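Tapirin (Caldicellulosiruptor kristjanssonii, PDB 6N2B) probably binds cellulose at the cell surface through this calcium-containing beta-helical C-terminal domain, helping the thermophilic bacterium adhere to plant biomass. Local coordinates at residues Y498-I511 with N521-R533. Sequence-based numbering, arbitrary orientation.
Sequences YNPTTGKLVIEGAI and NISGAGIELIYKR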
loop_
_atom_site.group_PDB
_atom_site.type_symbol
_atom_site.label_atom_id
_atom_site.label_comp_id
_atom_site.label_asym_id
_atom_site.label_seq_id
_atom_site.Cartn_x
_atom_site.Cartn_y
_atom_site.Cartn_z
ATOM N N TYR A 498 -13.158 -1.390 -19.562
ATOM C CA TYR A 498 -11.889 -1.395 -20.273
ATOM C C TYR A 498 -11.781 -0.153 -21.142
ATOM O O TYR A 498 -12.696 0.161 -21.907
ATOM C CB TYR A 498 -11.745 -2.651 -21.129
ATOM C CG TYR A 498 -10.510 -2.626 -21.989
ATOM C CD1 TYR A 498 -9.256 -2.914 -21.448
ATOM C CD2 TYR A 498 -10.587 -2.293 -23.335
ATOM C CE1 TYR A 498 -8.110 -2.884 -22.232
ATOM C CE2 TYR A 498 -9.450 -2.254 -24.126
ATOM C CZ TYR A 498 -8.211 -2.547 -23.572
ATOM O OH TYR A 498 -7.081 -2.505 -24.366
ATOM N N ASN A 499 -10.667 0.560 -21.003
ATOM C CA ASN A 499 -10.363 1.744 -21.790
ATOM C C ASN A 499 -9.347 1.326 -22.842
ATOM O O ASN A 499 -8.222 0.936 -22.482
ATOM C CB ASN A 499 -9.798 2.844 -20.885
ATOM C CG ASN A 499 -9.515 4.169 -21.611
ATOM O OD1 ASN A 499 -9.401 4.225 -22.833
ATOM N ND2 ASN A 499 -9.373 5.244 -20.829
ATOM N N PRO A 500 -9.694 1.347 -24.133
ATOM C CA PRO A 500 -8.728 0.897 -25.144
ATOM C C PRO A 500 -7.585 1.873 -25.329
ATOM O O PRO A 500 -6.492 1.462 -25.736
ATOM C CB PRO A 500 -9.579 0.763 -26.418
ATOM C CG PRO A 500 -10.969 1.253 -26.065
ATOM C CD PRO A 500 -10.899 1.932 -24.743
ATOM N N THR A 501 -7.805 3.153 -25.023
ATOM C CA THR A 501 -6.753 4.150 -25.152
ATOM C C THR A 501 -5.637 3.923 -24.140
ATOM O O THR A 501 -4.454 3.970 -24.497
ATOM C CB THR A 501 -7.353 5.541 -24.997
ATOM O OG1 THR A 501 -8.488 5.653 -25.867
ATOM C CG2 THR A 501 -6.332 6.610 -25.334
ATOM N N THR A 502 -5.985 3.675 -22.872
ATOM C CA THR A 502 -4.962 3.417 -21.858
ATOM C C THR A 502 -4.633 1.934 -21.690
ATOM O O THR A 502 -3.674 1.612 -20.981
ATOM C CB THR A 502 -5.373 3.999 -20.489
ATOM O OG1 THR A 502 -6.262 3.102 -19.805
ATOM C CG2 THR A 502 -6.049 5.334 -20.650
ATOM N N GLY A 503 -5.384 1.034 -22.322
ATOM C CA GLY A 503 -5.182 -0.389 -22.116
ATOM C C GLY A 503 -5.438 -0.850 -20.699
ATOM O O GLY A 503 -4.821 -1.822 -20.244
ATOM N N LYS A 504 -6.335 -0.178 -19.979
ATOM C CA LYS A 504 -6.581 -0.491 -18.580
ATOM C C LYS A 504 -8.068 -0.704 -18.309
ATOM O O LYS A 504 -8.927 -0.017 -18.863
ATOM C CB LYS A 504 -6.063 0.619 -17.649
ATOM C CG LYS A 504 -4.581 0.925 -17.726
ATOM C CD LYS A 504 -4.156 1.715 -16.494
ATOM C CE LYS A 504 -2.775 2.341 -16.636
ATOM N NZ LYS A 504 -1.918 1.662 -17.645
ATOM N N LEU A 505 -8.356 -1.667 -17.450
ATOM C CA LEU A 505 -9.649 -1.761 -16.794
ATOM C C LEU A 505 -9.753 -0.666 -15.741
ATOM O O LEU A 505 -8.961 -0.642 -14.799
ATOM C CB LEU A 505 -9.741 -3.125 -16.137
ATOM C CG LEU A 505 -11.035 -3.875 -16.037
ATOM C CD1 LEU A 505 -11.857 -3.649 -17.298
ATOM C CD2 LEU A 505 -10.622 -5.333 -15.881
ATOM N N VAL A 506 -10.709 0.240 -15.876
ATOM C CA VAL A 506 -10.859 1.348 -14.931
ATOM C C VAL A 506 -12.022 1.042 -13.979
ATOM O O VAL A 506 -13.196 1.239 -14.310
ATOM C CB VAL A 506 -11.046 2.680 -15.659
ATOM C CG1 VAL A 506 -11.268 3.785 -14.664
ATOM C CG2 VAL A 506 -9.828 2.979 -16.518
ATOM N N ILE A 507 -11.706 0.577 -12.776
ATOM C CA ILE A 507 -12.705 0.328 -11.749
ATOM C C ILE A 507 -12.747 1.518 -10.801
ATOM O O ILE A 507 -11.756 1.812 -10.119
ATOM C CB ILE A 507 -12.402 -0.959 -10.975
ATOM C CG1 ILE A 507 -12.341 -2.155 -11.930
ATOM C CG2 ILE A 507 -13.447 -1.157 -9.888
ATOM C CD1 ILE A 507 -11.430 -3.262 -11.458
ATOM N N GLU A 508 -13.897 2.187 -10.736
ATOM C CA GLU A 508 -14.127 3.285 -9.807
ATOM C C GLU A 508 -14.990 2.758 -8.662
ATOM O O GLU A 508 -16.164 2.415 -8.872
ATOM C CB GLU A 508 -14.814 4.453 -10.508
ATOM C CG GLU A 508 -14.101 4.962 -11.756
ATOM C CD GLU A 508 -14.456 6.422 -12.088
ATOM O OE1 GLU A 508 -14.978 7.119 -11.194
ATOM O OE2 GLU A 508 -14.210 6.881 -13.230
ATOM N N GLY A 509 -14.421 2.708 -7.449
ATOM C CA GLY A 509 -15.109 2.153 -6.295
ATOM C C GLY A 509 -14.128 1.586 -5.287
ATOM O O GLY A 509 -13.342 2.352 -4.730
ATOM N N ALA A 510 -14.144 0.275 -5.033
ATOM C CA ALA A 510 -13.235 -0.309 -4.050
ATOM C C ALA A 510 -13.356 -1.826 -4.099
ATOM O O ALA A 510 -14.324 -2.368 -4.628
ATOM C CB ALA A 510 -13.513 0.192 -2.626
ATOM N N ILE A 511 -12.360 -2.500 -3.530
ATOM C CA ILE A 511 -12.257 -3.955 -3.555
ATOM C C ILE A 511 -12.021 -4.439 -2.130
ATOM O O ILE A 511 -11.045 -4.039 -1.485
ATOM C CB ILE A 511 -11.132 -4.433 -4.490
ATOM C CG1 ILE A 511 -11.320 -3.819 -5.882
ATOM C CG2 ILE A 511 -11.101 -5.939 -4.579
ATOM C CD1 ILE A 511 -10.148 -4.021 -6.825
ATOM N N ASN A 521 -5.883 -11.368 -11.098
ATOM C CA ASN A 521 -5.269 -11.845 -12.325
ATOM C C ASN A 521 -6.004 -11.238 -13.500
ATOM O O ASN A 521 -7.227 -11.112 -13.470
ATOM C CB ASN A 521 -5.310 -13.356 -12.423
ATOM C CG ASN A 521 -4.496 -14.020 -11.339
ATOM O OD1 ASN A 521 -3.298 -13.754 -11.197
ATOM N ND2 ASN A 521 -5.140 -14.894 -10.561
ATOM N N ILE A 522 -5.258 -10.855 -14.532
ATOM C CA ILE A 522 -5.860 -10.250 -15.707
ATOM C C ILE A 522 -4.918 -10.486 -16.871
ATOM O O ILE A 522 -3.696 -10.513 -16.701
ATOM C CB ILE A 522 -6.146 -8.747 -15.472
ATOM C CG1 ILE A 522 -6.695 -8.093 -16.733
ATOM C CG2 ILE A 522 -4.908 -8.058 -15.038
ATOM C CD1 ILE A 522 -7.163 -6.667 -16.523
ATOM N N SER A 523 -5.493 -10.669 -18.054
ATOM C CA SER A 523 -4.758 -11.025 -19.261
ATOM C C SER A 523 -4.743 -9.838 -20.213
ATOM O O SER A 523 -5.799 -9.424 -20.705
ATOM C CB SER A 523 -5.397 -12.234 -19.933
ATOM O OG SER A 523 -5.892 -13.116 -18.942
ATOM N N GLY A 524 -3.552 -9.300 -20.471
ATOM C CA GLY A 524 -3.389 -8.285 -21.492
ATOM C C GLY A 524 -3.936 -6.911 -21.175
ATOM O O GLY A 524 -4.355 -6.205 -22.097
ATOM N N ALA A 525 -3.935 -6.499 -19.905
ATOM C CA ALA A 525 -4.384 -5.156 -19.542
ATOM C C ALA A 525 -4.003 -4.858 -18.097
ATOM O O ALA A 525 -3.839 -5.769 -17.286
ATOM C CB ALA A 525 -5.899 -4.991 -19.730
ATOM N N GLY A 526 -3.853 -3.575 -17.793
ATOM C CA GLY A 526 -3.656 -3.135 -16.433
ATOM C C GLY A 526 -4.946 -2.679 -15.765
ATOM O O GLY A 526 -5.957 -2.431 -16.413
ATOM N N ILE A 527 -4.904 -2.589 -14.439
ATOM C CA ILE A 527 -6.019 -2.091 -13.644
ATOM C C ILE A 527 -5.694 -0.674 -13.202
ATOM O O ILE A 527 -4.584 -0.404 -12.734
ATOM C CB ILE A 527 -6.276 -2.982 -12.420
ATOM C CG1 ILE A 527 -6.275 -4.455 -12.819
ATOM C CG2 ILE A 527 -7.560 -2.567 -11.723
ATOM C CD1 ILE A 527 -7.546 -4.936 -13.373
ATOM N N GLU A 528 -6.652 0.221 -13.338
ATOM C CA GLU A 528 -6.592 1.541 -12.729
ATOM C C GLU A 528 -7.777 1.581 -11.778
ATOM O O GLU A 528 -8.909 1.787 -12.217
ATOM C CB GLU A 528 -6.663 2.633 -13.791
ATOM C CG GLU A 528 -7.066 4.032 -13.301
ATOM C CD GLU A 528 -5.871 4.930 -13.047
ATOM O OE1 GLU A 528 -4.792 4.669 -13.653
ATOM O OE2 GLU A 528 -6.009 5.885 -12.237
ATOM N N LEU A 529 -7.529 1.346 -10.488
ATOM C CA LEU A 529 -8.580 1.358 -9.469
ATOM C C LEU A 529 -8.644 2.746 -8.836
ATOM O O LEU A 529 -7.745 3.139 -8.086
ATOM C CB LEU A 529 -8.321 0.297 -8.405
ATOM C CG LEU A 529 -9.173 0.405 -7.133
ATOM C CD1 LEU A 529 -10.621 0.181 -7.470
ATOM C CD2 LEU A 529 -8.757 -0.606 -6.098
ATOM N N ILE A 530 -9.700 3.488 -9.127
ATOM C CA ILE A 530 -9.869 4.844 -8.609
ATOM C C ILE A 530 -10.815 4.774 -7.419
ATOM O O ILE A 530 -12.004 4.490 -7.585
ATOM C CB ILE A 530 -10.408 5.800 -9.685
ATOM C CG1 ILE A 530 -9.587 5.701 -10.967
ATOM C CG2 ILE A 530 -10.442 7.228 -9.172
ATOM C CD1 ILE A 530 -9.878 6.830 -11.942
ATOM N N TYR A 531 -10.315 5.057 -6.220
ATOM C CA TYR A 531 -11.163 4.964 -5.035
ATOM C C TYR A 531 -12.331 5.948 -5.129
ATOM O O TYR A 531 -12.158 7.114 -5.500
ATOM C CB TYR A 531 -10.337 5.214 -3.768
ATOM C CG TYR A 531 -11.172 5.492 -2.531
ATOM C CD1 TYR A 531 -11.768 4.454 -1.818
ATOM C CD2 TYR A 531 -11.365 6.800 -2.076
ATOM C CE1 TYR A 531 -12.530 4.712 -0.692
ATOM C CE2 TYR A 531 -12.114 7.068 -0.966
ATOM C CZ TYR A 531 -12.707 6.025 -0.273
ATOM O OH TYR A 531 -13.472 6.289 0.850
ATOM N N LYS A 532 -13.529 5.462 -4.831
ATOM C CA LYS A 532 -14.713 6.307 -4.686
ATOM C C LYS A 532 -15.521 5.778 -3.511
ATOM O O LYS A 532 -15.976 4.628 -3.537
ATOM C CB LYS A 532 -15.570 6.331 -5.961
ATOM C CG LYS A 532 -14.896 6.957 -7.184
ATOM C CD LYS A 532 -14.937 8.486 -7.160
ATOM C CE LYS A 532 -14.109 9.095 -8.293
ATOM N NZ LYS A 532 -14.262 10.584 -8.463
ATOM N N ARG A 533 -15.664 6.596 -2.470
ATOM C CA ARG A 533 -16.410 6.182 -1.289
ATOM C C ARG A 533 -17.845 5.834 -1.647
ATOM O O ARG A 533 -18.513 6.580 -2.374
ATOM C CB ARG A 533 -16.400 7.288 -0.240
ATOM C CG ARG A 533 -16.886 6.824 1.108
ATOM C CD ARG A 533 -16.892 7.957 2.109
ATOM N NE ARG A 533 -16.681 7.417 3.440
ATOM C CZ ARG A 533 -15.493 7.336 4.032
ATOM N NH1 ARG A 533 -15.403 6.799 5.247
ATOM N NH2 ARG A 533 -14.399 7.794 3.415
HETATM O O HOH W 1 -4.106 -3.636 -23.482
#
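Ile-522 points at the other segment, its CD1 lying 3.8 Å from CD2 of Leu-505. After the turn at Ser-523 and Gly-524, the methyl of Ala-525 meets the Tyr-498 ring at its edge, near the ring plane; one water joins Gly-524 O to the Tyr-498 hydroxyl, the latter link weak. Gly-526 then starts a parallel ladder with strand 504-508: its N donates to Gly-503 O, and its O receives Leu-505 N at 2.7 Å. Ile-527 turns inward beside Leu-505; with chi1 at -46° its CG2 lies opposite the backbone N, which brings it to CD1 of Ile-507 at 3.9 Å. On the outer face Glu-528 lays CB against CD of Lys-504 (3.8 Å), while its carboxylate is held by a salt bridge to Arg-224; the Glu-528 N-H runs almost straight (174°) to Leu-505 O. Leu-529 spreads its two methyls: CD1 sits 4.0 Å from CG2 of Ile-507, and CD2 is 3.8 Å from CD1 of Ile-511, beyond the corner at Gly-509. Ile-530 N donates to Ile-507 O, and Ile-530 O accepts from Gly-509 N. Lys-532 closes the ladder with its N on a lone pair of Gly-509 O (3.1 Å), its aliphatic chain alongside Glu-508. These are successive coils of a beta-helix: strand 526-531 lies between strands 504-508 and 221-224, with Phe-221, Leu-479 and Phe-489 packing against the inward side chains.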